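Local coordinates for protein tannase (Lactobacillus plantarum, PDB 3WA7) that probably hydrolyses the galloyl ester bonds of tannins, using an alpha/beta-hydrolase fold, at residues A65-L70 with G105-A110; A138-V143 with D195-V200. All blocks are in the same frame, centred on the assembly; numbering follows the deposited sequence.

Interaction 1. Residues A65-L70 with G105-A110; sequences ATAPIL and GYVVVA. With ACT (acetate ion), chain D.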
ATOM      1  N   ALA A  65     -23.013 -12.960 -11.030  1.00 11.55           N
ATOM      2  CA  ALA A  65     -22.649 -13.935 -10.006  1.00 12.75           C
ATOM      3  C   ALA A  65     -21.161 -14.254  -9.894  1.00 11.60           C
ATOM      4  O   ALA A  65     -20.720 -14.777  -8.870  1.00 13.63           O
ATOM      5  CB  ALA A  65     -23.423 -15.227 -10.237  1.00 12.90           C
ATOM      6  N   THR A  66     -20.383 -13.927 -10.922  1.00 10.75           N
ATOM      7  CA  THR A  66     -18.960 -14.265 -10.920  1.00 10.94           C
ATOM      8  C   THR A  66     -17.956 -13.121 -11.030  1.00  9.72           C
ATOM      9  O   THR A  66     -16.752 -13.348 -10.925  1.00  9.74           O
ATOM     10  CB  THR A  66     -18.646 -15.240 -12.068  1.00 10.70           C
ATOM     11  OG1 THR A  66     -18.801 -14.561 -13.321  1.00 12.16           O
ATOM     12  CG2 THR A  66     -19.594 -16.427 -12.032  1.00 10.46           C
ATOM     13  N   ALA A  67     -18.437 -11.902 -11.242  1.00  9.33           N
ATOM     14  CA  ALA A  67     -17.542 -10.761 -11.395  1.00  8.37           C
ATOM     15  C   ALA A  67     -16.677 -10.487 -10.169  1.00  7.65           C
ATOM     16  O   ALA A  67     -17.148 -10.548  -9.036  1.00  7.89           O
ATOM     17  CB  ALA A  67     -18.350  -9.509 -11.747  1.00  8.29           C
ATOM     18  N   PRO A  68     -15.382 -10.200 -10.387  1.00  8.76           N
ATOM     19  CA  PRO A  68     -14.500  -9.913  -9.256  1.00  7.97           C
ATOM     20  C   PRO A  68     -14.975  -8.601  -8.645  1.00  7.27           C
ATOM     21  O   PRO A  68     -15.556  -7.765  -9.340  1.00  8.09           O
ATOM     22  CB  PRO A  68     -13.129  -9.747  -9.915  1.00  9.72           C
ATOM     23  CG  PRO A  68     -13.229 -10.571 -11.155  1.00 10.88           C
ATOM     24  CD  PRO A  68     -14.621 -10.272 -11.645  1.00  9.65           C
ATOM     25  N   ILE A  69     -14.742  -8.421  -7.352  1.00  5.12           N
ATOM     26  CA  ILE A  69     -15.121  -7.180  -6.696  1.00  4.85           C
ATOM     27  C   ILE A  69     -13.833  -6.467  -6.298  1.00  5.43           C
ATOM     28  O   ILE A  69     -13.160  -6.857  -5.343  1.00  5.09           O
ATOM     29  CB  ILE A  69     -15.989  -7.432  -5.441  1.00  5.37           C
ATOM     30  CG1 ILE A  69     -17.295  -8.120  -5.849  1.00  6.90           C
ATOM     31  CG2 ILE A  69     -16.294  -6.109  -4.741  1.00  7.32           C
ATOM     32  CD1 ILE A  69     -18.218  -8.434  -4.681  1.00  4.69           C
ATOM     33  N   LEU A  70     -13.481  -5.442  -7.064  1.00  5.43           N
ATOM     34  CA  LEU A  70     -12.275  -4.665  -6.796  1.00  5.24           C
ATOM     35  C   LEU A  70     -12.601  -3.663  -5.700  1.00  5.22           C
ATOM     36  O   LEU A  70     -13.610  -2.962  -5.781  1.00  4.37           O
ATOM     37  CB  LEU A  70     -11.838  -3.914  -8.054  1.00  5.16           C
ATOM     38  CG  LEU A  70     -10.509  -3.156  -7.981  1.00  6.34           C
ATOM     39  CD1 LEU A  70      -9.357  -4.153  -7.972  1.00  4.85           C
ATOM     40  CD2 LEU A  70     -10.386  -2.226  -9.181  1.00  5.84           C
ATOM     41  N   GLY A 105     -15.381  -5.432 -16.666  1.00  7.47           N
ATOM     42  CA  GLY A 105     -16.383  -6.315 -16.093  1.00  7.72           C
ATOM     43  C   GLY A 105     -16.308  -6.513 -14.590  1.00  7.24           C
ATOM     44  O   GLY A 105     -16.980  -7.386 -14.040  1.00  8.03           O
ATOM     45  N   TYR A 106     -15.496  -5.709 -13.913  1.00  7.42           N
ATOM     46  CA  TYR A 106     -15.371  -5.832 -12.461  1.00  6.29           C
ATOM     47  C   TYR A 106     -16.399  -4.978 -11.738  1.00  7.11           C
ATOM     48  O   TYR A 106     -16.766  -3.901 -12.208  1.00  6.45           O
ATOM     49  CB  TYR A 106     -13.996  -5.358 -11.982  1.00  6.13           C
ATOM     50  CG  TYR A 106     -12.803  -6.020 -12.626  1.00  6.42           C
ATOM     51  CD1 TYR A 106     -11.551  -5.413 -12.575  1.00  8.84           C
ATOM     52  CD2 TYR A 106     -12.916  -7.244 -13.287  1.00  8.38           C
ATOM     53  CE1 TYR A 106     -10.440  -5.997 -13.166  1.00 10.59           C
ATOM     54  CE2 TYR A 106     -11.807  -7.841 -13.885  1.00  8.23           C
ATOM     55  CZ  TYR A 106     -10.574  -7.208 -13.821  1.00  9.06           C
ATOM     56  OH  TYR A 106      -9.469  -7.776 -14.415  1.00  9.88           O
ATOM     57  N   VAL A 107     -16.868  -5.470 -10.598  1.00  6.45           N
ATOM     58  CA  VAL A 107     -17.772  -4.695  -9.769  1.00  5.50           C
ATOM     59  C   VAL A 107     -16.772  -3.936  -8.897  1.00  6.47           C
ATOM     60  O   VAL A 107     -15.716  -4.473  -8.555  1.00  6.89           O
ATOM     61  CB  VAL A 107     -18.668  -5.596  -8.892  1.00  6.07           C
ATOM     62  CG1 VAL A 107     -19.273  -4.787  -7.742  1.00  5.58           C
ATOM     63  CG2 VAL A 107     -19.787  -6.182  -9.743  1.00  6.09           C
ATOM     64  N   VAL A 108     -17.074  -2.688  -8.563  1.00  6.47           N
ATOM     65  CA  VAL A 108     -16.160  -1.905  -7.743  1.00  6.42           C
ATOM     66  C   VAL A 108     -16.837  -1.347  -6.502  1.00  6.25           C
ATOM     67  O   VAL A 108     -17.883  -0.701  -6.583  1.00  6.93           O
ATOM     68  CB  VAL A 108     -15.552  -0.716  -8.537  1.00  6.28           C
ATOM     69  CG1 VAL A 108     -14.586   0.073  -7.646  1.00  6.68           C
ATOM     70  CG2 VAL A 108     -14.833  -1.225  -9.779  1.00  6.77           C
ATOM     71  N   VAL A 109     -16.251  -1.627  -5.345  1.00  5.25           N
ATOM     72  CA  VAL A 109     -16.775  -1.099  -4.094  1.00  5.51           C
ATOM     73  C   VAL A 109     -15.643  -0.245  -3.539  1.00  6.34           C
ATOM     74  O   VAL A 109     -14.595  -0.756  -3.142  1.00  5.32           O
ATOM     75  CB  VAL A 109     -17.152  -2.223  -3.105  1.00  5.23           C
ATOM     76  CG1 VAL A 109     -17.610  -1.617  -1.777  1.00  5.89           C
ATOM     77  CG2 VAL A 109     -18.277  -3.068  -3.696  1.00  5.92           C
ATOM     78  N   ALA A 110     -15.852   1.068  -3.556  1.00  7.12           N
ATOM     79  CA  ALA A 110     -14.854   2.019  -3.085  1.00  5.18           C
ATOM     80  C   ALA A 110     -15.284   2.587  -1.743  1.00  6.49           C
ATOM     81  O   ALA A 110     -16.209   3.395  -1.668  1.00  8.29           O
ATOM     82  CB  ALA A 110     -14.688   3.138  -4.103  1.00  6.36           C
TER
HETATM   83  C   ACT D 503     -26.687 -13.495 -12.868  1.00 20.54           C
HETATM   84  O   ACT D 503     -27.563 -13.298 -12.072  1.00 20.04           O
HETATM   85  OXT ACT D 503     -25.607 -13.864 -12.495  1.00 24.21           O
HETATM   86  CH3 ACT D 503     -26.951 -13.314 -14.331  1.00 22.35           C
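L70 lies beside V108 in a parallel strand pair, and its backbone makes two of the three hydrogen bonds that hold the pair together. L70 N gives its hydrogen to V107 O at 2.9 Å, and L70 O accepts from V109 N at 3.0 Å. The side chains of L70 and V108 share the sheet face on which A101 of helix 95-103 sits; there V108 CG1 leans on the carbonyl, 3.7 Å from L70 O.

V107 is gripped through both its backbone polar atoms, since V107 N also donates to P68 O at 2.9 Å. The same V107 O takes a CA-H...O contact from I69 CA. The V107 side chain lies alongside that of I69, on the sheet face away from L70 and V108, and V107 CG2 reaches back to A67 CB. Further along this face, I69 CG2 packs against V109 CG2 at 3.8 Å.

Y106 sits at the start of the contact, just ahead of strand 107-111. Its ring crosses P68 obliquely, CD2 lying 3.8 Å from P68 CD, while its hydroxyl bonds to D465. Just before it, G105 ends helix 95-103 in a Schellman motif, and after Y106 the chain enters the strand.

These are the two strands of a right-handed beta-alpha-beta crossover through helix 95-103, whose A101 meets L70, Y106 and V108. Helix 457-468 reaches P68 and Y106 as well. In the central sheet, strand 107-111 is flanked on its other side by strand 44-50, and strand 69-72 by strand 157-160.

Interaction 2. Residues A138-V143 with D195-V200; sequences AAIRYV and DDIFAV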
ATOM      1  N   ALA A 138     -14.269  -3.429   7.933  1.00  5.18           N
ATOM      2  CA  ALA A 138     -15.704  -3.211   8.086  1.00  5.48           C
ATOM      3  C   ALA A 138     -16.351  -3.153   6.707  1.00  5.57           C
ATOM      4  O   ALA A 138     -17.437  -3.697   6.499  1.00  7.12           O
ATOM      5  CB  ALA A 138     -15.970  -1.912   8.841  1.00  5.75           C
ATOM      6  N   ALA A 139     -15.682  -2.492   5.767  1.00  5.23           N
ATOM      7  CA  ALA A 139     -16.204  -2.380   4.409  1.00  5.24           C
ATOM      8  C   ALA A 139     -16.258  -3.759   3.758  1.00  5.12           C
ATOM      9  O   ALA A 139     -17.220  -4.091   3.068  1.00  5.95           O
ATOM     10  CB  ALA A 139     -15.335  -1.439   3.584  1.00  6.69           C
ATOM     11  N   ILE A 140     -15.218  -4.559   3.970  1.00  4.60           N
ATOM     12  CA  ILE A 140     -15.187  -5.906   3.419  1.00  4.40           C
ATOM     13  C   ILE A 140     -16.318  -6.737   4.031  1.00  6.49           C
ATOM     14  O   ILE A 140     -17.004  -7.474   3.325  1.00  8.83           O
ATOM     15  CB  ILE A 140     -13.836  -6.592   3.698  1.00  3.97           C
ATOM     16  CG1 ILE A 140     -12.731  -5.840   2.954  1.00  3.53           C
ATOM     17  CG2 ILE A 140     -13.891  -8.066   3.273  1.00  4.71           C
ATOM     18  CD1 ILE A 140     -11.315  -6.273   3.337  1.00  4.85           C
ATOM     19  N   ARG A 141     -16.522  -6.617   5.341  1.00  6.64           N
ATOM     20  CA  ARG A 141     -17.596  -7.372   5.985  1.00  6.50           C
ATOM     21  C   ARG A 141     -18.955  -6.962   5.426  1.00  6.61           C
ATOM     22  O   ARG A 141     -19.832  -7.804   5.245  1.00  8.20           O
ATOM     23  CB  ARG A 141     -17.571  -7.175   7.505  1.00  6.76           C
ATOM     24  CG  ARG A 141     -16.316  -7.736   8.133  1.00  6.97           C
ATOM     25  CD  ARG A 141     -16.397  -7.823   9.645  1.00  9.07           C
ATOM     26  NE  ARG A 141     -15.231  -8.542  10.145  1.00  9.66           N
ATOM     27  CZ  ARG A 141     -15.115  -9.040  11.369  1.00 10.51           C
ATOM     28  NH1 ARG A 141     -16.099  -8.902  12.248  1.00 12.39           N
ATOM     29  NH2 ARG A 141     -14.009  -9.689  11.708  1.00 12.28           N
ATOM     30  N   TYR A 142     -19.125  -5.673   5.147  1.00  7.14           N
ATOM     31  CA  TYR A 142     -20.385  -5.185   4.589  1.00  8.09           C
ATOM     32  C   TYR A 142     -20.640  -5.876   3.251  1.00  8.09           C
ATOM     33  O   TYR A 142     -21.741  -6.353   2.984  1.00  7.83           O
ATOM     34  CB  TYR A 142     -20.335  -3.671   4.362  1.00  8.18           C
ATOM     35  CG  TYR A 142     -21.605  -3.126   3.744  1.00  8.58           C
ATOM     36  CD1 TYR A 142     -22.699  -2.779   4.540  1.00  9.47           C
ATOM     37  CD2 TYR A 142     -21.738  -3.026   2.358  1.00  8.67           C
ATOM     38  CE1 TYR A 142     -23.897  -2.350   3.969  1.00  9.51           C
ATOM     39  CE2 TYR A 142     -22.932  -2.600   1.778  1.00 10.10           C
ATOM     40  CZ  TYR A 142     -24.005  -2.268   2.588  1.00  8.75           C
ATOM     41  OH  TYR A 142     -25.189  -1.873   2.014  1.00  8.98           O
ATOM     42  N   VAL A 143     -19.611  -5.920   2.413  1.00  7.34           N
ATOM     43  CA  VAL A 143     -19.724  -6.547   1.101  1.00  7.10           C
ATOM     44  C   VAL A 143     -20.062  -8.031   1.202  1.00  8.29           C
ATOM     45  O   VAL A 143     -21.013  -8.501   0.573  1.00  9.43           O
ATOM     46  CB  VAL A 143     -18.414  -6.384   0.295  1.00  5.17           C
ATOM     47  CG1 VAL A 143     -18.453  -7.247  -0.966  1.00  5.78           C
ATOM     48  CG2 VAL A 143     -18.221  -4.925  -0.080  1.00  5.19           C
ATOM     49  N   ASP A 195     -13.884 -11.089   6.931  1.00  7.42           N
ATOM     50  CA  ASP A 195     -13.187 -10.036   6.196  1.00  6.88           C
ATOM     51  C   ASP A 195     -11.941 -10.526   5.456  1.00  6.97           C
ATOM     52  O   ASP A 195     -11.110  -9.724   5.029  1.00  6.72           O
ATOM     53  CB  ASP A 195     -12.827  -8.861   7.124  1.00  7.18           C
ATOM     54  CG  ASP A 195     -12.044  -9.289   8.347  1.00  9.08           C
ATOM     55  OD1 ASP A 195     -10.998  -9.952   8.189  1.00  9.05           O
ATOM     56  OD2 ASP A 195     -12.476  -8.947   9.470  1.00  8.94           O
ATOM     57  N   ASP A 196     -11.810 -11.842   5.305  1.00  7.90           N
ATOM     58  CA  ASP A 196     -10.683 -12.393   4.565  1.00  8.44           C
ATOM     59  C   ASP A 196     -11.020 -12.140   3.097  1.00  9.04           C
ATOM     60  O   ASP A 196     -12.194 -12.131   2.720  1.00 10.00           O
ATOM     61  CB  ASP A 196     -10.531 -13.897   4.836  1.00  9.82           C
ATOM     62  CG  ASP A 196     -11.758 -14.694   4.438  1.00 11.26           C
ATOM     63  OD1 ASP A 196     -11.697 -15.422   3.424  1.00 13.09           O
ATOM     64  OD2 ASP A 196     -12.785 -14.592   5.141  1.00  9.23           O
ATOM     65  N   ILE A 197     -10.003 -11.913   2.274  1.00  7.21           N
ATOM     66  CA  ILE A 197     -10.241 -11.636   0.864  1.00  6.26           C
ATOM     67  C   ILE A 197      -9.547 -12.621  -0.068  1.00  6.21           C
ATOM     68  O   ILE A 197      -8.767 -13.468   0.368  1.00  6.00           O
ATOM     69  CB  ILE A 197      -9.810 -10.199   0.507  1.00  5.59           C
ATOM     70  CG1 ILE A 197      -8.317 -10.011   0.792  1.00  6.12           C
ATOM     71  CG2 ILE A 197     -10.652  -9.199   1.306  1.00  5.93           C
ATOM     72  CD1 ILE A 197      -7.792  -8.628   0.444  1.00  5.46           C
ATOM     73  N   PHE A 198      -9.837 -12.489  -1.356  1.00  5.74           N
ATOM     74  CA  PHE A 198      -9.296 -13.369  -2.387  1.00  6.17           C
ATOM     75  C   PHE A 198      -7.886 -13.030  -2.872  1.00  6.15           C
ATOM     76  O   PHE A 198      -7.038 -13.914  -2.995  1.00  7.57           O
ATOM     77  CB  PHE A 198     -10.253 -13.380  -3.582  1.00  6.00           C
ATOM     78  CG  PHE A 198      -9.794 -14.242  -4.727  1.00  6.74           C
ATOM     79  CD1 PHE A 198      -9.766 -15.626  -4.606  1.00  8.70           C
ATOM     80  CD2 PHE A 198      -9.421 -13.665  -5.937  1.00  7.89           C
ATOM     81  CE1 PHE A 198      -9.374 -16.430  -5.681  1.00  8.04           C
ATOM     82  CE2 PHE A 198      -9.026 -14.460  -7.021  1.00 10.49           C
ATOM     83  CZ  PHE A 198      -9.005 -15.844  -6.890  1.00  9.19           C
ATOM     84  N   ALA A 199      -7.637 -11.759  -3.155  1.00  5.85           N
ATOM     85  CA  ALA A 199      -6.325 -11.364  -3.652  1.00  5.87           C
ATOM     86  C   ALA A 199      -5.952  -9.951  -3.251  1.00  7.15           C
ATOM     87  O   ALA A 199      -6.814  -9.126  -2.939  1.00  4.48           O
ATOM     88  CB  ALA A 199      -6.288 -11.501  -5.170  1.00  5.73           C
ATOM     89  N   VAL A 200      -4.652  -9.682  -3.279  1.00  5.73           N
ATOM     90  CA  VAL A 200      -4.118  -8.383  -2.906  1.00  5.67           C
ATOM     91  C   VAL A 200      -3.309  -7.729  -4.019  1.00  6.86           C
ATOM     92  O   VAL A 200      -2.430  -8.358  -4.608  1.00  7.74           O
ATOM     93  CB  VAL A 200      -3.168  -8.501  -1.682  1.00  5.14           C
ATOM     94  CG1 VAL A 200      -2.437  -7.177  -1.448  1.00  6.33           C
ATOM     95  CG2 VAL A 200      -3.949  -8.892  -0.446  1.00  5.77           C
TER
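R141 and D195 form the polar half of this contact, a salt bridge in which two guanidinium nitrogens, approaching side-on, converge on a single carboxylate oxygen. R141 NE lies 2.9 Å from D195 OD2 and R141 NH2 2.8 Å from it, each bond bent to 142° at the hydrogen. OD2 sits close to the guanidinium plane, at its edge; seen from the carboxylate, NE comes in on the anti side and NH2 on the syn side, both from the same face. The two flat groups are turned only 22° apart. An arginine chain extended from CG to NE runs alongside the aspartate, bringing R141 CG to 3.8 Å from D195 CB. Both groups have further partners: R141 NH1 forms a salt bridge with E182, and D195 OD1 one with K137 as well as a hydrogen bond from the backbone N of N177. A leucine in place of R141 would probably leave D195 OD2 and E182 without their positive mate and the carboxylate less firmly set.

The apolar half belongs to I140. With CG2 anti to the backbone N, that methyl is set against the D195 backbone, 3.6 Å from CA, while CD1 extends to I197 CG2, also at 3.6 Å. The two isoleucine side chains cross at about a right angle.

Helix 131-145 thus packs against the loop leading into strand 199-203. On its inner side the helix faces the central sheet: I140 also touches M71 of strand 69-72, and I197 rests on I157 and T159 of strand 157-160, which lies between strands 69-72 and 199-203.

Both contacts are buried and belong to the same central sheet, but interaction 1 lies within it and interaction 2 on one of its faces. In interaction 1, backbone hydrogen bonds join neighbouring strands and the side chains are almost wholly apolar. Interaction 2 ties a covering helix to a loop, and there a charged pair does the polar work, with isoleucines on the side nearer the sheet. The chain passes from strand 107-111 to helix 131-145, and the two contacts meet directly: V143 CG2 packs on V109 CG1 at 3.8 Å, and V143 CG1 on I69 CD1. The sheet face bearing I69 and V109 is therefore the one this helix covers.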